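Side-chain contact in SusD superfamily protein (Bacteroides vulgatus, PDB 3MYV), which probably binds polysaccharide at the outer membrane, as a SusD-family protein of a gut Bacteroides: residues L196-L201 and V330-S335. Numbering follows the deposited sequence. Where two conformers were deposited one is given.
Sequences LARIYL and VVLRLS. With EDO (1,2-ethanediol), chain E; EDO (1,2-ethanediol), chain I.
R198 NH2 donates a hydrogen bond of 3.0 Å to V331 O, where helix 189-202 meets a classic beta bulge, in which V331 and L332 together stand opposite F250 of strand 248-252. The bond illustrates how a buried arginine can link a helix to an irregular strand in the helix-rich SusD fold. The donor lies nearly on the extension of the V331 C=O bond, yet the N-H...O angle is a bent 136°. R198 leaves its helix toward the bulge with CG anti to the backbone N (chi1 178°), and a bend at chi3 (-73°) sets the guanidinium so that V331 O sits close to its plane. Several groups hold this flat cation and should limit its rotation: NE forms a salt bridge with E336, on the helix that follows the bulge, while R198 NH1 donates to O2 of a 1,2-ethanediol, probably from the crystallisation liquor, at 2.7 Å. The nearby carboxylate probably helps offset the buried positive charge. L332 adds a van der Waals contact, its side chain running at a slant to that of R198. L332 CD2 rests over one guanidinium face, displaced toward the rim, 3.4 Å from R198 NH2.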
# COMPACT_ATOMS: atom_id res chain seq x y z
N LEU A 196 10.52 0.94 -4.63
CA LEU A 196 11.53 2.01 -4.56
C LEU A 196 11.08 3.26 -5.33
O LEU A 196 11.32 4.38 -4.87
CB LEU A 196 12.87 1.51 -5.11
CG LEU A 196 14.07 2.47 -5.05
CD1 LEU A 196 14.24 2.98 -3.61
CD2 LEU A 196 15.36 1.87 -5.58
N ALA A 197 10.45 3.08 -6.51
CA ALA A 197 9.94 4.24 -7.25
C ALA A 197 8.87 4.94 -6.41
O ALA A 197 8.86 6.17 -6.36
CB ALA A 197 9.38 3.84 -8.60
N ARG A 198 7.99 4.17 -5.77
CA ARG A 198 6.97 4.77 -4.87
C ARG A 198 7.64 5.55 -3.75
O ARG A 198 7.24 6.68 -3.44
CB ARG A 198 6.04 3.68 -4.31
CG ARG A 198 4.97 4.15 -3.35
CD ARG A 198 4.49 3.01 -2.48
NE ARG A 198 3.65 2.07 -3.24
CZ ARG A 198 3.12 0.97 -2.73
NH1 ARG A 198 3.35 0.64 -1.46
NH2 ARG A 198 2.37 0.19 -3.48
N ILE A 199 8.64 4.93 -3.11
CA ILE A 199 9.27 5.55 -1.96
C ILE A 199 10.02 6.83 -2.38
O ILE A 199 9.96 7.84 -1.67
CB ILE A 199 10.14 4.52 -1.15
CG1 ILE A 199 9.20 3.52 -0.44
CG2 ILE A 199 11.04 5.22 -0.09
CD1 ILE A 199 9.91 2.24 0.07
N TYR A 200 10.72 6.78 -3.51
CA TYR A 200 11.35 8.01 -4.05
C TYR A 200 10.30 9.13 -4.17
O TYR A 200 10.52 10.26 -3.74
CB TYR A 200 11.96 7.79 -5.43
CG TYR A 200 13.29 7.08 -5.51
CD1 TYR A 200 14.31 7.31 -4.59
CD2 TYR A 200 13.54 6.18 -6.56
CE1 TYR A 200 15.55 6.66 -4.71
CE2 TYR A 200 14.72 5.54 -6.68
CZ TYR A 200 15.73 5.78 -5.76
OH TYR A 200 16.93 5.10 -5.92
N LEU A 201 9.13 8.79 -4.68
CA LEU A 201 8.04 9.77 -4.88
C LEU A 201 7.54 10.34 -3.56
O LEU A 201 7.40 11.57 -3.41
CB LEU A 201 6.87 9.11 -5.66
CG LEU A 201 5.71 10.01 -6.11
CD1 LEU A 201 6.17 10.88 -7.28
CD2 LEU A 201 4.42 9.21 -6.47
N VAL A 330 -3.45 -7.29 -3.87
CA VAL A 330 -2.37 -6.68 -4.64
C VAL A 330 -1.66 -5.64 -3.80
O VAL A 330 -2.32 -4.81 -3.17
CB VAL A 330 -2.91 -5.93 -5.86
CG1 VAL A 330 -1.78 -5.09 -6.51
CG2 VAL A 330 -3.48 -6.89 -6.84
N VAL A 331 -0.32 -5.66 -3.81
CA VAL A 331 0.50 -4.69 -3.09
C VAL A 331 1.27 -3.78 -4.06
O VAL A 331 1.36 -2.58 -3.83
CB VAL A 331 1.46 -5.44 -2.15
CG1 VAL A 331 2.41 -4.47 -1.38
CG2 VAL A 331 0.69 -6.31 -1.12
N LEU A 332 1.83 -4.35 -5.13
CA LEU A 332 2.55 -3.62 -6.16
C LEU A 332 2.17 -4.15 -7.53
O LEU A 332 2.41 -5.32 -7.84
CB LEU A 332 4.06 -3.77 -5.94
CG LEU A 332 4.66 -3.24 -4.64
CD1 LEU A 332 5.97 -4.02 -4.29
CD2 LEU A 332 4.91 -1.73 -4.75
N ARG A 333 1.56 -3.28 -8.34
CA ARG A 333 1.23 -3.62 -9.71
C ARG A 333 1.64 -2.55 -10.70
O ARG A 333 1.87 -1.39 -10.35
CB ARG A 333 -0.25 -3.99 -9.87
CG ARG A 333 -1.25 -2.83 -9.73
CD ARG A 333 -2.66 -3.35 -9.95
NE ARG A 333 -3.66 -2.30 -9.67
CZ ARG A 333 -4.36 -1.66 -10.60
NH1 ARG A 333 -4.19 -1.93 -11.89
NH2 ARG A 333 -5.25 -0.74 -10.24
N LEU A 334 1.74 -2.97 -11.95
CA LEU A 334 2.24 -2.10 -13.04
C LEU A 334 1.54 -0.75 -13.22
O LEU A 334 2.19 0.25 -13.46
CB LEU A 334 2.25 -2.89 -14.37
CG LEU A 334 2.93 -2.27 -15.60
CD1 LEU A 334 4.40 -1.88 -15.30
CD2 LEU A 334 2.85 -3.20 -16.83
N SER A 335 0.21 -0.70 -13.15
CA SER A 335 -0.51 0.58 -13.29
C SER A 335 0.00 1.64 -12.31
O SER A 335 0.11 2.81 -12.67
CB SER A 335 -2.02 0.39 -13.15
OG SER A 335 -2.59 -0.38 -14.21
C1 EDO E . -6.04 -4.77 -2.53
O1 EDO E . -4.93 -4.01 -3.07
C2 EDO E . -6.90 -5.32 -3.65
O2 EDO E . -6.23 -6.41 -4.29
C1 EDO I . -0.78 -0.76 -0.03
O1 EDO I . -1.05 0.63 -0.10
C2 EDO I . 0.49 -1.11 -0.81
O2 EDO I . 1.71 -0.89 -0.01